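Local coordinates for glycoside Hydrolase (Bacteroides uniformis, PDB 5T9X), which probably hydrolyses the beta-1,4 linkages of agarose, as a family 16 glycoside hydrolase of a gut bacterium's agarose-degrading pathway, at residues A[165-170]-A[251-256]; A[213-218]-A[245-250]; A[219-224]-A[285-290]. All coordinates share one frame; numbering follows the deposited sequence.

Interaction 1: A[165-170]-A[251-256]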
loop_
_atom_site.group_PDB
_atom_site.type_symbol
_atom_site.label_atom_id
_atom_site.label_comp_id
_atom_site.label_asym_id
_atom_site.label_seq_id
_atom_site.Cartn_x
_atom_site.Cartn_y
_atom_site.Cartn_z
ATOM N N GLU A 165 -0.840 8.144 -6.967
ATOM C CA GLU A 165 -0.856 7.014 -7.913
ATOM C C GLU A 165 0.475 6.319 -7.849
ATOM O O GLU A 165 1.482 6.985 -7.958
ATOM C CB GLU A 165 -1.149 7.486 -9.352
ATOM C CG GLU A 165 -1.614 6.408 -10.333
ATOM C CD GLU A 165 -1.903 6.943 -11.752
ATOM O OE1 GLU A 165 -0.920 7.339 -12.419
ATOM O OE2 GLU A 165 -3.066 6.945 -12.244
ATOM N N ALA A 166 0.487 4.997 -7.666
ATOM C CA ALA A 166 1.712 4.225 -7.813
ATOM C C ALA A 166 1.655 3.378 -9.070
ATOM O O ALA A 166 0.589 3.024 -9.533
ATOM C CB ALA A 166 1.963 3.358 -6.601
ATOM N N TYR A 167 2.835 3.134 -9.635
ATOM C CA TYR A 167 3.046 2.216 -10.748
ATOM C C TYR A 167 3.921 1.107 -10.164
ATOM O O TYR A 167 5.097 1.341 -9.789
ATOM C CB TYR A 167 3.775 2.929 -11.895
ATOM C CG TYR A 167 3.781 2.218 -13.230
ATOM C CD1 TYR A 167 2.607 1.709 -13.760
ATOM C CD2 TYR A 167 4.941 2.136 -14.007
ATOM C CE1 TYR A 167 2.580 1.101 -14.999
ATOM C CE2 TYR A 167 4.930 1.515 -15.255
ATOM C CZ TYR A 167 3.734 1.008 -15.750
ATOM O OH TYR A 167 3.631 0.375 -16.968
ATOM N N ALA A 168 3.326 -0.075 -10.038
ATOM C CA ALA A 168 3.885 -1.102 -9.185
ATOM C C ALA A 168 3.635 -2.488 -9.715
ATOM O O ALA A 168 2.624 -2.764 -10.391
ATOM C CB ALA A 168 3.264 -0.982 -7.821
ATOM N N LYS A 169 4.543 -3.373 -9.357
ATOM C CA LYS A 169 4.438 -4.771 -9.705
ATOM C C LYS A 169 4.330 -5.581 -8.419
ATOM O O LYS A 169 5.313 -5.771 -7.695
ATOM C CB LYS A 169 5.650 -5.195 -10.523
ATOM C CG LYS A 169 5.591 -6.607 -11.053
ATOM C CD LYS A 169 6.745 -6.802 -12.025
ATOM C CE LYS A 169 6.522 -7.928 -13.010
ATOM N NZ LYS A 169 6.596 -9.211 -12.271
ATOM N N ILE A 170 3.129 -6.081 -8.174
ATOM C CA ILE A 170 2.821 -6.796 -6.956
ATOM C C ILE A 170 3.677 -8.059 -6.854
ATOM O O ILE A 170 3.863 -8.780 -7.838
ATOM C CB ILE A 170 1.328 -7.130 -6.929
ATOM C CG1 ILE A 170 0.529 -5.846 -6.666
ATOM C CG2 ILE A 170 1.009 -8.185 -5.887
ATOM C CD1 ILE A 170 -0.881 -5.903 -7.197
ATOM N N PHE A 251 3.603 -4.354 -14.257
ATOM C CA PHE A 251 3.396 -3.050 -13.636
ATOM C C PHE A 251 1.989 -2.545 -13.949
ATOM O O PHE A 251 1.490 -2.720 -15.057
ATOM C CB PHE A 251 4.470 -2.038 -14.060
ATOM C CG PHE A 251 5.812 -2.312 -13.446
ATOM C CD1 PHE A 251 6.157 -1.752 -12.214
ATOM C CD2 PHE A 251 6.707 -3.195 -14.061
ATOM C CE1 PHE A 251 7.389 -2.022 -11.616
ATOM C CE2 PHE A 251 7.936 -3.493 -13.473
ATOM C CZ PHE A 251 8.286 -2.890 -12.248
ATOM N N HIS A 252 1.320 -2.004 -12.925
ATOM C CA HIS A 252 -0.009 -1.383 -13.085
ATOM C C HIS A 252 -0.048 -0.087 -12.297
ATOM O O HIS A 252 0.604 0.027 -11.255
ATOM C CB HIS A 252 -1.123 -2.320 -12.614
ATOM C CG HIS A 252 -1.316 -3.495 -13.495
ATOM N ND1 HIS A 252 -2.153 -3.473 -14.591
ATOM C CD2 HIS A 252 -0.770 -4.734 -13.461
ATOM C CE1 HIS A 252 -2.130 -4.649 -15.191
ATOM N NE2 HIS A 252 -1.298 -5.433 -14.524
ATOM N N ARG A 253 -0.783 0.881 -12.828
ATOM C CA ARG A 253 -1.119 2.079 -12.105
ATOM C C ARG A 253 -2.336 1.816 -11.214
ATOM O O ARG A 253 -3.371 1.372 -11.692
ATOM C CB ARG A 253 -1.478 3.198 -13.067
ATOM C CG ARG A 253 -0.327 3.836 -13.839
ATOM C CD ARG A 253 -0.943 4.789 -14.858
ATOM N NE ARG A 253 -1.518 4.025 -15.952
ATOM C CZ ARG A 253 -2.497 4.409 -16.765
ATOM N NH1 ARG A 253 -3.109 5.568 -16.630
ATOM N NH2 ARG A 253 -2.869 3.581 -17.733
ATOM N N VAL A 254 -2.205 2.096 -9.925
ATOM C CA VAL A 254 -3.335 2.197 -9.019
ATOM C C VAL A 254 -3.218 3.504 -8.252
ATOM O O VAL A 254 -2.191 3.775 -7.637
ATOM C CB VAL A 254 -3.355 1.069 -7.981
ATOM C CG1 VAL A 254 -4.699 1.074 -7.234
ATOM C CG2 VAL A 254 -3.063 -0.262 -8.653
ATOM N N GLY A 255 -4.271 4.310 -8.282
ATOM C CA GLY A 255 -4.312 5.558 -7.525
ATOM C C GLY A 255 -5.652 5.842 -6.867
ATOM O O GLY A 255 -6.666 5.183 -7.159
ATOM N N VAL A 256 -5.641 6.844 -5.984
ATOM C CA VAL A 256 -6.845 7.318 -5.353
ATOM C C VAL A 256 -6.909 8.836 -5.440
ATOM O O VAL A 256 -5.904 9.530 -5.254
ATOM C CB VAL A 256 -7.001 6.806 -3.882
ATOM C CG1 VAL A 256 -5.931 7.361 -2.963
ATOM C CG2 VAL A 256 -8.362 7.159 -3.344
#
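A166 with V254 and A168 with H252 form hydrogen-bonded antiparallel pairs, each closed by two backbone bonds. A166 N donates to V254 O at 2.9 Å, V254 N returns the bond to A166 O at 3.0 Å, and A168 and H252 exchange theirs in the same way. The non-hydrogen-bonded pairs are Y167 with R253 and E165 with G255, and the weaker contact of R253 CA with A166 O (3.2 Å) adds to the ladder. It joins strands 162-169 and 252-260 within one sheet of the GH16 beta-jelly-roll, whose strand 329-341 borders 162-169 on its other edge. On one face A168 and V254 pack on I193 of the opposing sheet; the other carries E165, Y167 and R253.

Aromatic contacts gather round F251. Its CB sits over a face of the Y167 ring, 3.6 Å from CZ, while the two rings themselves lie oblique and Y167 stacks on W333. K169 CB lies over the centre of the F251 ring; with CG anti to the backbone N (chi1 -175°), the extended chain carries CD to 3.8 Å from F251 CE2, and the last bend sends NZ to R248 O.

E165 meets R253 at the arginine's aliphatic stem rather than its charged end: E165 OE1 rests 3.5 Å from R253 CD. E165 OE2 and R253 NH1 remain 4.6 Å apart, beyond a salt bridge, with carboxylate and guanidinium planes at 86°. The carboxylate is instead gripped by R335 and Y163.

Interaction 2: A[213-218]-A[245-250]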
loop_
_atom_site.group_PDB
_atom_site.type_symbol
_atom_site.label_atom_id
_atom_site.label_comp_id
_atom_site.label_asym_id
_atom_site.label_seq_id
_atom_site.Cartn_x
_atom_site.Cartn_y
_atom_site.Cartn_z
ATOM N N ASP A 213 -5.955 -12.385 -8.694
ATOM C CA ASP A 213 -6.827 -11.589 -9.566
ATOM C C ASP A 213 -7.484 -10.382 -8.847
ATOM O O ASP A 213 -8.302 -9.661 -9.464
ATOM C CB ASP A 213 -7.911 -12.483 -10.201
ATOM C CG ASP A 213 -8.899 -13.065 -9.174
ATOM O OD1 ASP A 213 -8.525 -13.351 -7.991
ATOM O OD2 ASP A 213 -10.068 -13.282 -9.565
ATOM N N ARG A 214 -7.129 -10.157 -7.573
ATOM C CA ARG A 214 -7.746 -9.094 -6.759
ATOM C C ARG A 214 -6.756 -8.067 -6.269
ATOM O O ARG A 214 -5.608 -8.383 -5.905
ATOM C CB ARG A 214 -8.444 -9.644 -5.509
ATOM C CG ARG A 214 -9.469 -10.719 -5.762
ATOM C CD ARG A 214 -10.839 -10.196 -6.104
ATOM N NE ARG A 214 -11.723 -11.335 -6.311
ATOM C CZ ARG A 214 -13.041 -11.349 -6.118
ATOM N NH1 ARG A 214 -13.705 -10.264 -5.716
ATOM N NH2 ARG A 214 -13.719 -12.480 -6.339
ATOM N N ILE A 215 -7.248 -6.836 -6.218
ATOM C CA ILE A 215 -6.621 -5.762 -5.450
ATOM C C ILE A 215 -7.660 -5.298 -4.426
ATOM O O ILE A 215 -8.803 -5.064 -4.777
ATOM C CB ILE A 215 -6.237 -4.581 -6.344
ATOM C CG1 ILE A 215 -5.420 -5.047 -7.545
ATOM C CG2 ILE A 215 -5.421 -3.553 -5.549
ATOM C CD1 ILE A 215 -5.322 -3.977 -8.613
ATOM N N HIS A 216 -7.247 -5.179 -3.168
ATOM C CA HIS A 216 -8.085 -4.606 -2.112
ATOM C C HIS A 216 -7.985 -3.091 -2.133
ATOM O O HIS A 216 -6.921 -2.548 -1.901
ATOM C CB HIS A 216 -7.629 -5.132 -0.750
ATOM C CG HIS A 216 -8.607 -4.894 0.354
ATOM N ND1 HIS A 216 -8.209 -4.631 1.648
ATOM C CD2 HIS A 216 -9.958 -4.885 0.367
ATOM C CE1 HIS A 216 -9.277 -4.467 2.411
ATOM N NE2 HIS A 216 -10.349 -4.618 1.658
ATOM N N LEU A 217 -9.103 -2.442 -2.424
ATOM C CA LEU A 217 -9.240 -1.003 -2.449
ATOM C C LEU A 217 -10.102 -0.612 -1.247
ATOM O O LEU A 217 -11.309 -0.860 -1.225
ATOM C CB LEU A 217 -9.948 -0.582 -3.715
ATOM C CG LEU A 217 -9.351 -1.088 -5.015
ATOM C CD1 LEU A 217 -10.313 -0.811 -6.148
ATOM C CD2 LEU A 217 -7.997 -0.438 -5.309
ATOM N N SER A 218 -9.492 0.001 -0.250
ATOM C CA SER A 218 -10.164 0.213 1.001
ATOM C C SER A 218 -9.660 1.435 1.749
ATOM O O SER A 218 -8.793 2.155 1.287
ATOM C CB SER A 218 -9.975 -1.030 1.880
ATOM O OG SER A 218 -11.058 -1.160 2.794
ATOM N N THR A 245 -7.478 -10.243 -15.002
ATOM C CA THR A 245 -6.074 -9.855 -14.938
ATOM C C THR A 245 -5.395 -10.302 -13.632
ATOM O O THR A 245 -5.883 -10.027 -12.520
ATOM C CB THR A 245 -5.912 -8.338 -15.047
ATOM O OG1 THR A 245 -6.537 -7.901 -16.240
ATOM C CG2 THR A 245 -4.446 -7.935 -15.092
ATOM N N ILE A 246 -4.273 -10.990 -13.800
ATOM C CA ILE A 246 -3.414 -11.411 -12.723
ATOM C C ILE A 246 -2.386 -10.301 -12.543
ATOM O O ILE A 246 -1.398 -10.253 -13.293
ATOM C CB ILE A 246 -2.691 -12.745 -13.072
ATOM C CG1 ILE A 246 -3.697 -13.832 -13.547
ATOM C CG2 ILE A 246 -1.808 -13.232 -11.915
ATOM C CD1 ILE A 246 -4.890 -14.061 -12.637
ATOM N N TRP A 247 -2.585 -9.463 -11.517
ATOM C CA TRP A 247 -1.847 -8.198 -11.345
ATOM C C TRP A 247 -0.309 -8.354 -11.140
ATOM O O TRP A 247 0.470 -7.530 -11.610
ATOM C CB TRP A 247 -2.490 -7.354 -10.208
ATOM C CG TRP A 247 -3.985 -7.162 -10.400
ATOM C CD1 TRP A 247 -4.984 -7.832 -9.750
ATOM C CD2 TRP A 247 -4.638 -6.296 -11.345
ATOM N NE1 TRP A 247 -6.212 -7.423 -10.210
ATOM C CE2 TRP A 247 -6.031 -6.489 -11.195
ATOM C CE3 TRP A 247 -4.185 -5.368 -12.275
ATOM C CZ2 TRP A 247 -6.975 -5.784 -11.952
ATOM C CZ3 TRP A 247 -5.114 -4.665 -13.025
ATOM C CH2 TRP A 247 -6.497 -4.878 -12.859
ATOM N N ARG A 248 0.095 -9.390 -10.414
ATOM C CA ARG A 248 1.480 -9.900 -10.328
ATOM C C ARG A 248 2.327 -9.849 -11.626
ATOM O O ARG A 248 3.544 -9.649 -11.594
ATOM C CB ARG A 248 1.374 -11.374 -9.881
ATOM C CG ARG A 248 2.556 -12.277 -10.228
ATOM C CD ARG A 248 2.106 -13.569 -10.857
ATOM N NE ARG A 248 1.391 -14.333 -9.869
ATOM C CZ ARG A 248 0.696 -15.436 -10.102
ATOM N NH1 ARG A 248 0.584 -15.955 -11.312
ATOM N NH2 ARG A 248 0.099 -16.020 -9.075
ATOM N N ASN A 249 1.690 -10.099 -12.755
ATOM C CA ASN A 249 2.417 -10.301 -14.004
ATOM C C ASN A 249 2.984 -9.057 -14.645
ATOM O O ASN A 249 3.782 -9.173 -15.541
ATOM C CB ASN A 249 1.532 -11.050 -15.025
ATOM C CG ASN A 249 1.251 -12.491 -14.609
ATOM O OD1 ASN A 249 1.971 -13.089 -13.812
ATOM N ND2 ASN A 249 0.193 -13.048 -15.153
ATOM N N ASP A 250 2.569 -7.881 -14.218
ATOM C CA ASP A 250 3.113 -6.677 -14.788
ATOM C C ASP A 250 3.022 -5.484 -13.829
ATOM O O ASP A 250 2.478 -5.614 -12.727
ATOM C CB ASP A 250 2.384 -6.376 -16.101
ATOM C CG ASP A 250 3.328 -5.884 -17.193
ATOM O OD1 ASP A 250 4.197 -4.986 -16.935
ATOM O OD2 ASP A 250 3.193 -6.420 -18.318
HETATM O O HOH W 1 -8.414 -9.204 -12.181
#
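I215 holds CG1 anti to its carbonyl carbon (chi1 -51°), and W247 places CG in the same way (chi1 -52°); the isoleucine branch thereby lies across the face of the indole. I215 CD1 sits over the middle of the ring system, 3.6 Å from W247 CD2, while CG1 covers the five-membered ring, 3.6 Å from W247 CD1. The opposite face receives T245 O, displaced toward the rim, and the edge meets R214 N in plane.

At that edge W247 NE1 gives a weak hydrogen bond to D213 O (3.2 Å, 143°). Water 1 bridges the same carbonyl to the tryptophan's own loop, 2.8 Å from D213 O and 2.7 Å from T245 O. The loop turns through the 3-10 segment 247-249, with N249 N bonded to I246 O, on its way from strand 227-239 to strand 252-260. It therefore passes from one sheet of the jelly-roll to the other, and the indole is wedged at the crossing, touching I170 and meeting H252 edge-to-face. Replacing W247 with an alanine would probably leave D213 O without its indole donor and open a gap beside I215. D213 CB also lies 4.2 Å from I246 CD1, at the margin of the contact.

Interaction 3: A[219-224]-A[285-290]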
loop_
_atom_site.group_PDB
_atom_site.type_symbol
_atom_site.label_atom_id
_atom_site.label_comp_id
_atom_site.label_asym_id
_atom_site.label_seq_id
_atom_site.Cartn_x
_atom_site.Cartn_y
_atom_site.Cartn_z
ATOM N N HIS A 219 -10.263 1.659 2.901
ATOM C CA HIS A 219 -9.797 2.646 3.856
ATOM C C HIS A 219 -10.239 2.169 5.233
ATOM O O HIS A 219 -11.119 1.305 5.316
ATOM C CB HIS A 219 -10.378 4.034 3.507
ATOM C CG HIS A 219 -11.798 4.216 3.900
ATOM N ND1 HIS A 219 -12.842 3.854 3.089
ATOM C CD2 HIS A 219 -12.353 4.757 5.009
ATOM C CE1 HIS A 219 -13.986 4.152 3.686
ATOM N NE2 HIS A 219 -13.714 4.702 4.853
ATOM N N HIS A 220 -9.630 2.698 6.285
ATOM C CA HIS A 220 -10.031 2.355 7.632
ATOM C C HIS A 220 -10.211 3.629 8.449
ATOM O O HIS A 220 -9.524 4.630 8.218
ATOM C CB HIS A 220 -8.995 1.477 8.339
ATOM C CG HIS A 220 -8.732 0.166 7.668
ATOM N ND1 HIS A 220 -9.202 -1.036 8.159
ATOM C CD2 HIS A 220 -8.029 -0.140 6.551
ATOM C CE1 HIS A 220 -8.815 -2.019 7.367
ATOM N NE2 HIS A 220 -8.106 -1.502 6.377
ATOM N N VAL A 221 -11.121 3.558 9.417
ATOM C CA VAL A 221 -11.221 4.523 10.483
ATOM C C VAL A 221 -11.146 3.732 11.797
ATOM O O VAL A 221 -11.742 2.678 11.893
ATOM C CB VAL A 221 -12.528 5.301 10.363
ATOM C CG1 VAL A 221 -12.625 6.301 11.481
ATOM C CG2 VAL A 221 -12.538 6.079 9.075
ATOM N N PHE A 222 -10.416 4.242 12.784
ATOM C CA PHE A 222 -10.171 3.538 14.042
ATOM C C PHE A 222 -10.479 4.382 15.248
ATOM O O PHE A 222 -10.311 5.598 15.221
ATOM C CB PHE A 222 -8.702 3.140 14.231
ATOM C CG PHE A 222 -8.098 2.366 13.093
ATOM C CD1 PHE A 222 -8.152 0.988 13.067
ATOM C CD2 PHE A 222 -7.380 3.015 12.091
ATOM C CE1 PHE A 222 -7.555 0.265 12.041
ATOM C CE2 PHE A 222 -6.788 2.298 11.063
ATOM C CZ PHE A 222 -6.882 0.914 11.036
ATOM N N ILE A 223 -10.910 3.718 16.314
ATOM C CA ILE A 223 -10.815 4.259 17.660
ATOM C C ILE A 223 -9.671 3.484 18.300
ATOM O O ILE A 223 -9.637 2.269 18.229
ATOM C CB ILE A 223 -12.069 4.008 18.512
ATOM C CG1 ILE A 223 -13.356 4.438 17.802
ATOM C CG2 ILE A 223 -11.925 4.718 19.863
ATOM C CD1 ILE A 223 -13.599 5.918 17.818
ATOM N N ARG A 224 -8.766 4.172 18.966
ATOM C CA ARG A 224 -7.590 3.504 19.520
ATOM C C ARG A 224 -7.822 2.642 20.785
ATOM O O ARG A 224 -7.246 1.531 20.892
ATOM C CB ARG A 224 -6.447 4.520 19.696
ATOM C CG ARG A 224 -5.808 4.840 18.344
ATOM C CD ARG A 224 -4.977 3.634 17.881
ATOM N NE ARG A 224 -5.202 3.188 16.498
ATOM C CZ ARG A 224 -4.745 2.031 16.012
ATOM N NH1 ARG A 224 -4.962 1.701 14.735
ATOM N NH2 ARG A 224 -4.073 1.181 16.801
ATOM N N ASN A 285 -20.326 4.308 11.596
ATOM C CA ASN A 285 -20.314 4.155 13.051
ATOM C C ASN A 285 -19.845 5.401 13.784
ATOM O O ASN A 285 -19.710 5.357 15.001
ATOM C CB ASN A 285 -19.392 2.998 13.457
ATOM C CG ASN A 285 -19.821 1.683 12.850
ATOM O OD1 ASN A 285 -20.951 1.293 13.028
ATOM N ND2 ASN A 285 -18.929 1.005 12.121
ATOM N N ASP A 286 -19.575 6.500 13.070
ATOM C CA ASP A 286 -19.175 7.779 13.700
ATOM C C ASP A 286 -17.832 7.757 14.474
ATOM O O ASP A 286 -17.628 8.524 15.401
ATOM C CB ASP A 286 -20.324 8.303 14.586
ATOM C CG ASP A 286 -20.346 9.827 14.705
ATOM O OD1 ASP A 286 -20.214 10.526 13.661
ATOM O OD2 ASP A 286 -20.514 10.325 15.853
ATOM N N PHE A 287 -16.878 6.945 14.044
ATOM C CA PHE A 287 -15.565 6.952 14.679
ATOM C C PHE A 287 -14.775 8.266 14.517
ATOM O O PHE A 287 -13.936 8.573 15.366
ATOM C CB PHE A 287 -14.698 5.789 14.183
ATOM C CG PHE A 287 -15.228 4.409 14.509
ATOM C CD1 PHE A 287 -16.337 4.199 15.344
ATOM C CD2 PHE A 287 -14.578 3.303 13.976
ATOM C CE1 PHE A 287 -16.792 2.924 15.608
ATOM C CE2 PHE A 287 -15.025 2.022 14.233
ATOM C CZ PHE A 287 -16.144 1.826 15.047
ATOM N N THR A 288 -15.046 9.032 13.458
ATOM C CA THR A 288 -14.456 10.366 13.256
ATOM C C THR A 288 -15.273 11.520 13.835
ATOM O O THR A 288 -14.910 12.687 13.653
ATOM C CB THR A 288 -14.268 10.673 11.738
ATOM O OG1 THR A 288 -15.542 10.831 11.091
ATOM C CG2 THR A 288 -13.461 9.572 11.069
ATOM N N LYS A 289 -16.404 11.201 14.464
ATOM C CA LYS A 289 -17.288 12.202 15.073
ATOM C C LYS A 289 -17.724 13.236 14.037
ATOM O O LYS A 289 -17.790 14.424 14.344
ATOM C CB LYS A 289 -16.618 12.853 16.311
ATOM C CG LYS A 289 -16.253 11.844 17.404
ATOM C CD LYS A 289 -15.363 12.425 18.508
ATOM N N GLY A 290 -17.984 12.768 12.811
ATOM C CA GLY A 290 -18.433 13.585 11.676
ATOM C C GLY A 290 -17.364 14.278 10.828
ATOM O O GLY A 290 -17.700 14.890 9.801
#
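The F287 ring takes I223 CG1 over one face, offset toward the rim and 3.8 Å from F287 CG, while V221 O lies in plane at its edge, 3.6 Å from CD2. I223 and F287 meet at about a right angle, with CG1 nearest the ring and CD1 close behind. A second bend in the isoleucine (chi2 -78°) carries CD1 back along the phenylalanine, where it touches F287 CB at 3.8 Å and F287 O at 3.6 Å.

V221 fills the inner part of the contact mainly through one methyl, CG1, which reaches both F287 CB and T288 CG2 at 3.4 Å, a close fit. F287 and T288 occupy the two central positions of a type I beta turn from D286 to K289, closed by K289 N to D286 O (3.1 Å). This turn belongs to the loop between helix 279-282 and strand 298-304, and it lies against strand 215-224, which runs between strands 188-195 and 227-239 in one sheet of the jelly-roll.

No hydrogen bond links the two segments, and T288 OG1 and F287 N find their partners within the same loop. The T288 torsion (chi1 68°) directs OG1 to D283 and the backbone N of G292, leaving CG2 for the valine. D283 also accepts from F287 N, fixing both residues that present their side chains to the strand.

Interactions 1 and 2 adjoin: I170 CD1 packs 3.7 Å from W247 CB, and the loop of interaction 2 runs directly into the strand paired in interaction 1. Interactions 2 and 3 use successive parts of strand 215-224, yet their centres are about 27 Å apart. Interaction 1, its centre about 9 Å from that of the chain and half its touching residues buried, combines sheet bonding with CH-pi contacts; interaction 2, partly buried, fastens a loop to the start of a strand with a ring, a weak bond and a water; interaction 3, the peripheral one, about 20 Å out and flanked by exposed turn residues, relies across its interface on apolar side chains.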